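Local coordinates for homoaconitase large subunit (Methanocaldococcus jannaschii, PDB 4KP2), which forms the iron-sulfur-cluster-binding large subunit of a hydro-lyase that interconverts (R)-homocitrate and homoisocitrate through cis-homoaconitate, at residues Q121-E125 with N126-P130; L360-K364 with E365-D369; Y420-S423 with P424-A428. All blocks are in the same frame, centred on the assembly; numbering follows the deposited sequence.

Contact 1. Residues Q121-E125 with N126-P130; sequences QILAE and NYVLP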
loop_
_atom_site.group_PDB
_atom_site.type_symbol
_atom_site.label_atom_id
_atom_site.label_comp_id
_atom_site.label_asym_id
_atom_site.label_seq_id
_atom_site.Cartn_x
_atom_site.Cartn_y
_atom_site.Cartn_z
ATOM N N GLN A 121 -5.301 -17.413 -1.217
ATOM C CA GLN A 121 -5.162 -17.271 -2.661
ATOM C C GLN A 121 -3.910 -17.986 -3.158
ATOM O O GLN A 121 -3.939 -18.662 -4.185
ATOM C CB GLN A 121 -5.123 -15.794 -3.056
ATOM C CG GLN A 121 -5.076 -15.560 -4.557
ATOM C CD GLN A 121 -6.322 -16.052 -5.268
ATOM O OE1 GLN A 121 -7.410 -16.084 -4.691
ATOM N NE2 GLN A 121 -6.169 -16.441 -6.529
ATOM N N ILE A 122 -2.813 -17.828 -2.423
ATOM C CA ILE A 122 -1.566 -18.515 -2.740
ATOM C C ILE A 122 -1.756 -20.024 -2.642
ATOM O O ILE A 122 -1.292 -20.782 -3.496
ATOM C CB ILE A 122 -0.433 -18.087 -1.787
ATOM C CG1 ILE A 122 -0.069 -16.620 -2.016
ATOM C CG2 ILE A 122 0.795 -18.967 -1.974
ATOM C CD1 ILE A 122 1.020 -16.115 -1.098
ATOM N N LEU A 123 -2.460 -20.447 -1.597
ATOM C CA LEU A 123 -2.711 -21.861 -1.350
ATOM C C LEU A 123 -3.535 -22.472 -2.479
ATOM O O LEU A 123 -3.358 -23.639 -2.831
ATOM C CB LEU A 123 -3.435 -22.039 -0.015
ATOM C CG LEU A 123 -2.939 -23.149 0.911
ATOM C CD1 LEU A 123 -1.459 -22.971 1.195
ATOM C CD2 LEU A 123 -3.734 -23.149 2.206
ATOM N N ALA A 124 -4.435 -21.675 -3.044
ATOM C CA ALA A 124 -5.285 -22.127 -4.137
ATOM C C ALA A 124 -4.541 -22.099 -5.466
ATOM O O ALA A 124 -4.909 -22.798 -6.411
ATOM C CB ALA A 124 -6.540 -21.274 -4.218
ATOM N N GLU A 125 -3.490 -21.289 -5.534
ATOM C CA GLU A 125 -2.759 -21.098 -6.780
ATOM C C GLU A 125 -1.651 -22.116 -7.014
ATOM O O GLU A 125 -1.152 -22.235 -8.132
ATOM C CB GLU A 125 -2.167 -19.689 -6.848
ATOM C CG GLU A 125 -3.155 -18.609 -7.242
ATOM C CD GLU A 125 -2.509 -17.241 -7.325
ATOM O OE1 GLU A 125 -1.278 -17.149 -7.125
ATOM O OE2 GLU A 125 -3.231 -16.258 -7.588
ATOM N N ASN A 126 -1.259 -22.848 -5.974
ATOM C CA ASN A 126 -0.094 -23.720 -6.099
ATOM C C ASN A 126 0.011 -24.858 -5.083
ATOM O O ASN A 126 1.065 -25.483 -4.963
ATOM C CB ASN A 126 1.186 -22.876 -6.060
ATOM C CG ASN A 126 2.323 -23.498 -6.848
ATOM O OD1 ASN A 126 3.187 -24.172 -6.286
ATOM N ND2 ASN A 126 2.327 -23.275 -8.156
ATOM N N TYR A 127 -1.066 -25.146 -4.357
ATOM C CA TYR A 127 -0.989 -26.173 -3.319
ATOM C C TYR A 127 -2.205 -27.093 -3.207
ATOM O O TYR A 127 -2.083 -28.307 -3.372
ATOM C CB TYR A 127 -0.688 -25.537 -1.958
ATOM C CG TYR A 127 0.661 -24.860 -1.886
ATOM C CD1 TYR A 127 1.827 -25.605 -1.785
ATOM C CD2 TYR A 127 0.768 -23.476 -1.918
ATOM C CE1 TYR A 127 3.063 -24.992 -1.718
ATOM C CE2 TYR A 127 2.000 -22.854 -1.850
ATOM C CZ TYR A 127 3.144 -23.618 -1.752
ATOM O OH TYR A 127 4.375 -23.006 -1.685
ATOM N N VAL A 128 -3.367 -26.515 -2.919
ATOM C CA VAL A 128 -4.563 -27.297 -2.601
ATOM C C VAL A 128 -5.029 -28.238 -3.713
ATOM O O VAL A 128 -5.469 -27.799 -4.776
ATOM C CB VAL A 128 -5.741 -26.388 -2.202
ATOM C CG1 VAL A 128 -6.978 -27.225 -1.918
ATOM C CG2 VAL A 128 -5.374 -25.546 -0.990
ATOM N N LEU A 129 -4.937 -29.538 -3.447
ATOM C CA LEU A 129 -5.445 -30.556 -4.359
ATOM C C LEU A 129 -6.744 -31.137 -3.812
ATOM O O LEU A 129 -6.982 -31.091 -2.608
ATOM C CB LEU A 129 -4.414 -31.671 -4.547
ATOM C CG LEU A 129 -3.189 -31.350 -5.401
ATOM C CD1 LEU A 129 -2.252 -32.548 -5.448
ATOM C CD2 LEU A 129 -3.612 -30.945 -6.800
ATOM N N PRO A 130 -7.597 -31.673 -4.700
ATOM C CA PRO A 130 -8.847 -32.313 -4.277
ATOM C C PRO A 130 -8.618 -33.461 -3.296
ATOM O O PRO A 130 -7.524 -34.025 -3.250
ATOM C CB PRO A 130 -9.422 -32.850 -5.589
ATOM C CG PRO A 130 -8.897 -31.921 -6.622
ATOM C CD PRO A 130 -7.510 -31.563 -6.167
#
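At the C-terminal end of helix 119-126 the carbonyl oxygen L123 O takes two backbone donors from the departing chain: V128 N at 2.9 Å, nearly straight at 174°, and Y127 N at 3.1 Å in a weaker, bent bond. The six residues from L123 to V128, closed by the V128 bond, turn the chain out of the helix into the loop before strand 133-136. L123 lies across Y127 and V128, each at about a right angle: its CD1 approaches Y127 CD2 obliquely at 3.9 Å, while L123 CG meets V128 CG2, also at 3.9 Å. That V128 branch is set beside the backbone N because CG1 takes the position anti to it (chi1 178°), which brings CG2 within 3.3 Å of L123 O. The Y127 ring runs alongside I122, with CE2 4.1 Å from I122 CG2, and I122 O sits near the ring plane at its edge. The phenol OH bonds to H112, and L123 continues the apolar layer onto strands 49-53 and 77-80. Back along the helix, Q121 NE2 donates to E125 OE2 at 3.1 Å in a straight bond lying in the amide plane, on the anti side of OE2 and tilted out of the carboxylate plane; S355 holds OE1. L123 O is thus satisfied by backbone donors amid apolar side chains, and Q121 and S355 together restrict rotation of the E125 carboxylate.

Contact 2. Residues L360-K364 with E365-D369; sequences LQALK and EGIID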
loop_
_atom_site.group_PDB
_atom_site.type_symbol
_atom_site.label_atom_id
_atom_site.label_comp_id
_atom_site.label_asym_id
_atom_site.label_seq_id
_atom_site.Cartn_x
_atom_site.Cartn_y
_atom_site.Cartn_z
ATOM N N LEU A 360 0.184 -9.148 -11.495
ATOM C CA LEU A 360 0.962 -9.083 -12.728
ATOM C C LEU A 360 0.104 -9.170 -13.988
ATOM O O LEU A 360 0.255 -8.360 -14.905
ATOM C CB LEU A 360 2.027 -10.180 -12.742
ATOM C CG LEU A 360 3.212 -9.949 -11.807
ATOM C CD1 LEU A 360 4.154 -11.141 -11.824
ATOM C CD2 LEU A 360 3.941 -8.681 -12.211
ATOM N N GLN A 361 -0.792 -10.149 -14.034
ATOM C CA GLN A 361 -1.623 -10.355 -15.215
ATOM C C GLN A 361 -2.700 -9.283 -15.354
ATOM O O GLN A 361 -3.321 -9.152 -16.408
ATOM C CB GLN A 361 -2.242 -11.755 -15.204
ATOM C CG GLN A 361 -3.089 -12.056 -13.984
ATOM C CD GLN A 361 -3.435 -13.528 -13.876
ATOM O OE1 GLN A 361 -2.974 -14.343 -14.675
ATOM N NE2 GLN A 361 -4.247 -13.875 -12.885
ATOM N N ALA A 362 -2.918 -8.519 -14.288
ATOM C CA ALA A 362 -3.841 -7.393 -14.339
ATOM C C ALA A 362 -3.086 -6.116 -14.697
ATOM O O ALA A 362 -3.685 -5.120 -15.103
ATOM C CB ALA A 362 -4.567 -7.235 -13.017
ATOM N N LEU A 363 -1.766 -6.158 -14.541
ATOM C CA LEU A 363 -0.907 -5.051 -14.940
ATOM C C LEU A 363 -0.664 -5.095 -16.442
ATOM O O LEU A 363 -0.671 -4.065 -17.116
ATOM C CB LEU A 363 0.429 -5.116 -14.200
ATOM C CG LEU A 363 0.450 -4.625 -12.753
ATOM C CD1 LEU A 363 1.723 -5.075 -12.056
ATOM C CD2 LEU A 363 0.324 -3.113 -12.712
ATOM N N LYS A 364 -0.452 -6.302 -16.960
ATOM C CA LYS A 364 -0.210 -6.503 -18.381
ATOM C C LYS A 364 -1.509 -6.338 -19.163
ATOM O O LYS A 364 -1.505 -6.282 -20.393
ATOM C CB LYS A 364 0.375 -7.896 -18.619
ATOM C CG LYS A 364 1.153 -8.035 -19.916
ATOM C CD LYS A 364 1.705 -9.444 -20.070
ATOM C CE LYS A 364 2.666 -9.536 -21.243
ATOM N NZ LYS A 364 3.876 -8.695 -21.029
ATOM N N GLU A 365 -2.619 -6.261 -18.436
ATOM C CA GLU A 365 -3.930 -6.095 -19.045
ATOM C C GLU A 365 -4.384 -4.642 -18.923
ATOM O O GLU A 365 -5.400 -4.244 -19.492
ATOM C CB GLU A 365 -4.936 -7.039 -18.386
ATOM C CG GLU A 365 -6.211 -7.256 -19.182
ATOM C CD GLU A 365 -7.006 -8.448 -18.688
ATOM O OE1 GLU A 365 -6.423 -9.304 -17.988
ATOM O OE2 GLU A 365 -8.213 -8.529 -19.001
ATOM N N GLY A 366 -3.616 -3.853 -18.179
ATOM C CA GLY A 366 -3.901 -2.438 -18.018
ATOM C C GLY A 366 -5.065 -2.168 -17.084
ATOM O O GLY A 366 -5.675 -1.101 -17.134
ATOM N N ILE A 367 -5.371 -3.138 -16.231
ATOM C CA ILE A 367 -6.475 -3.010 -15.286
ATOM C C ILE A 367 -6.114 -2.073 -14.135
ATOM O O ILE A 367 -6.942 -1.284 -13.679
ATOM C CB ILE A 367 -6.900 -4.386 -14.735
ATOM C CG1 ILE A 367 -7.324 -5.302 -15.885
ATOM C CG2 ILE A 367 -8.031 -4.242 -13.731
ATOM C CD1 ILE A 367 -7.863 -6.637 -15.433
ATOM N N ILE A 368 -4.869 -2.160 -13.676
ATOM C CA ILE A 368 -4.380 -1.296 -12.606
ATOM C C ILE A 368 -4.398 0.170 -13.036
ATOM O O ILE A 368 -4.772 1.052 -12.258
ATOM C CB ILE A 368 -2.960 -1.702 -12.147
ATOM C CG1 ILE A 368 -3.035 -2.773 -11.058
ATOM C CG2 ILE A 368 -2.188 -0.505 -11.616
ATOM C CD1 ILE A 368 -3.433 -4.135 -11.557
ATOM N N ASP A 369 -4.008 0.414 -14.285
ATOM C CA ASP A 369 -3.984 1.762 -14.845
ATOM C C ASP A 369 -5.344 2.440 -14.714
ATOM O O ASP A 369 -5.430 3.606 -14.335
ATOM C CB ASP A 369 -3.561 1.728 -16.315
ATOM C CG ASP A 369 -2.188 1.120 -16.511
ATOM O OD1 ASP A 369 -1.840 0.185 -15.759
ATOM O OD2 ASP A 369 -1.458 1.576 -17.418
#
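With chi1 of -78°, L363 sets CG beside its own backbone N and carries CD2 onto I368, whose chi2 of 73° bends CD1 back toward A362. The two side chains cross obliquely. L363 CD2 rests against the branch point I368 CB at 3.6 Å, and the tip of the isoleucine, CD1, reaches the A362 methyl CB, again at 3.6 Å. I367 comes to the same methyl with its own CB, 4.1 Å from A362 CB, so the alanine is met by both isoleucines. Shortening I368 to an alanine removes CG1, CG2 and CD1, which would probably leave the A362 methyl with I367 alone of the two isoleucines, thin the packing on L363 CD2 and open a gap between the helix ends.

The backbone beneath is a Schellman motif that closes helix 356-363. G366, with positive phi, gives a weak bond from its N to L363 O at 3.1 Å. I367 N reaches A362 O at 2.8 Å, almost in line with the carbonyl, and I368 N adds a weak, longer bond to A362 O. G366 is also the N-cap residue of helix 367-374, making the junction between the helices very short. E365 places CB 3.3 Å from Q361 O, while its OE2 forms a salt bridge with R332 NH1 of helix 328-338. L363 and I368 also pack on I368 and L363, respectively, of the second subunit. Backbone bonds thus satisfy A362 O and L363 O at the turn, while L363 and I368 present apolar surface to the second subunit and the E365 charge is paired with R332.

Contact 3. Residues Y420-S423 with P424-A428; sequences YLAS and PKIAA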
loop_
_atom_site.group_PDB
_atom_site.type_symbol
_atom_site.label_atom_id
_atom_site.label_comp_id
_atom_site.label_asym_id
_atom_site.label_seq_id
_atom_site.Cartn_x
_atom_site.Cartn_y
_atom_site.Cartn_z
ATOM N N TYR A 420 -20.567 -2.100 4.687
ATOM C CA TYR A 420 -21.525 -2.767 3.814
ATOM C C TYR A 420 -20.794 -3.743 2.900
ATOM O O TYR A 420 -19.715 -3.438 2.389
ATOM C CB TYR A 420 -22.302 -1.747 2.981
ATOM C CG TYR A 420 -23.320 -0.944 3.760
ATOM C CD1 TYR A 420 -22.926 0.091 4.595
ATOM C CD2 TYR A 420 -24.678 -1.214 3.647
ATOM C CE1 TYR A 420 -23.853 0.831 5.304
ATOM C CE2 TYR A 420 -25.614 -0.479 4.353
ATOM C CZ TYR A 420 -25.195 0.542 5.180
ATOM O OH TYR A 420 -26.118 1.279 5.886
ATOM N N LEU A 421 -21.380 -4.919 2.698
ATOM C CA LEU A 421 -20.761 -5.947 1.868
ATOM C C LEU A 421 -21.481 -6.087 0.532
ATOM O O LEU A 421 -22.708 -6.153 0.487
ATOM C CB LEU A 421 -20.759 -7.292 2.597
ATOM C CG LEU A 421 -20.033 -7.341 3.940
ATOM C CD1 LEU A 421 -20.167 -8.719 4.564
ATOM C CD2 LEU A 421 -18.571 -6.969 3.766
ATOM N N ALA A 422 -20.713 -6.140 -0.552
ATOM C CA ALA A 422 -21.287 -6.261 -1.888
ATOM C C ALA A 422 -20.298 -6.854 -2.887
ATOM O O ALA A 422 -19.206 -7.290 -2.517
ATOM C CB ALA A 422 -21.785 -4.908 -2.375
ATOM N N SER A 423 -20.695 -6.865 -4.155
ATOM C CA SER A 423 -19.861 -7.398 -5.224
ATOM C C SER A 423 -18.926 -6.313 -5.753
ATOM O O SER A 423 -19.201 -5.125 -5.577
ATOM C CB SER A 423 -20.739 -7.933 -6.358
ATOM O OG SER A 423 -21.455 -6.887 -6.990
ATOM N N PRO A 424 -17.812 -6.716 -6.389
ATOM C CA PRO A 424 -16.883 -5.758 -7.002
ATOM C C PRO A 424 -17.585 -4.848 -8.004
ATOM O O PRO A 424 -17.211 -3.683 -8.142
ATOM C CB PRO A 424 -15.891 -6.659 -7.734
ATOM C CG PRO A 424 -15.894 -7.915 -6.956
ATOM C CD PRO A 424 -17.301 -8.097 -6.467
ATOM N N LYS A 425 -18.585 -5.387 -8.696
ATOM C CA LYS A 425 -19.386 -4.608 -9.631
ATOM C C LYS A 425 -20.061 -3.438 -8.925
ATOM O O LYS A 425 -19.869 -2.282 -9.302
ATOM C CB LYS A 425 -20.443 -5.496 -10.283
ATOM C CG LYS A 425 -21.463 -4.737 -11.113
ATOM C CD LYS A 425 -22.593 -5.656 -11.547
ATOM C CE LYS A 425 -23.670 -4.896 -12.302
ATOM N NZ LYS A 425 -24.840 -5.764 -12.613
ATOM N N ILE A 426 -20.844 -3.749 -7.897
ATOM C CA ILE A 426 -21.551 -2.732 -7.128
ATOM C C ILE A 426 -20.574 -1.821 -6.391
ATOM O O ILE A 426 -20.808 -0.619 -6.260
ATOM C CB ILE A 426 -22.523 -3.377 -6.118
ATOM C CG1 ILE A 426 -23.478 -4.332 -6.836
ATOM C CG2 ILE A 426 -23.309 -2.314 -5.366
ATOM C CD1 ILE A 426 -24.476 -5.000 -5.919
ATOM N N ALA A 427 -19.474 -2.401 -5.920
ATOM C CA ALA A 427 -18.452 -1.643 -5.206
ATOM C C ALA A 427 -17.831 -0.574 -6.096
ATOM O O ALA A 427 -17.598 0.554 -5.661
ATOM C CB ALA A 427 -17.378 -2.578 -4.670
ATOM N N ALA A 428 -17.569 -0.933 -7.348
ATOM C CA ALA A 428 -16.985 -0.001 -8.303
ATOM C C ALA A 428 -17.967 1.108 -8.665
ATOM O O ALA A 428 -17.606 2.283 -8.691
ATOM C CB ALA A 428 -16.531 -0.737 -9.554
#
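An N-cap opens helix 424-433, directly after strand 418-421 of a parallel sheet, and S423 provides it. The serine oxygen OG accepts from I426 N at 3.3 Å in a weak bond that is nonetheless nearly straight, 173° at the hydrogen. The carbonyl oxygen of the same residue, S423 O, takes A427 N at 2.8 Å and so begins the helical bonding pattern. Chi1 of 66° places OG between the backbone N and the carbonyl carbon of S423, and this rotation turns OG toward I426 N.

I426 packs beside the cap as well as donating to it. Its CG1, beside the backbone N, lies 3.3 Å from S423 OG. I426 CB is 4.1 Å from the methyl A422 CB, which points toward the helix from just beyond the strand. On the carbonyl side, A427 CB stands 3.3 Å from S423 O. The contact thus makes the step from β-strand to α-helix within the α/β layers of the aconitase fold: the A422 backbone hydrogen-bonds to S402 of the adjacent strand 399-402, that of L421 to A296, and the A422 and I426 side chains both touch V295 of strand 294-296.

P424 occupies the first helical position, where its ring nitrogen has no hydrogen to donate, and its side chain lies against D330 of helix 328-338. K425 CB passes 3.7 Å from S423 OG, but the lysine chain then runs out fully extended to a salt bridge between NZ and E293, with E333 and Y337 of helix 328-338 along its side.

The three contacts follow one another along the chain without touching: nearest atoms are about 6 Å apart for contacts 1 and 2 and about 10 Å for contacts 2 and 3. Contact 1 packs on the parallel sheet containing strands 49-53 and 77-80, whereas contact 3 belongs to the sheet containing strands 399-402 and 418-421, their centres about 26 Å apart on opposite sides of the chain's centre. Helix 328-338 relates contacts 2 and 3, receiving I367 and E365 from one and P424, K425 and A428 from the other. Contact 1 is nearest the predicted [4Fe-4S] ligands, with A124 about 8 Å from C323 and I122 about 10 Å from C383 between side chains. Contact 2 lies away from that site, at the interface with the second subunit.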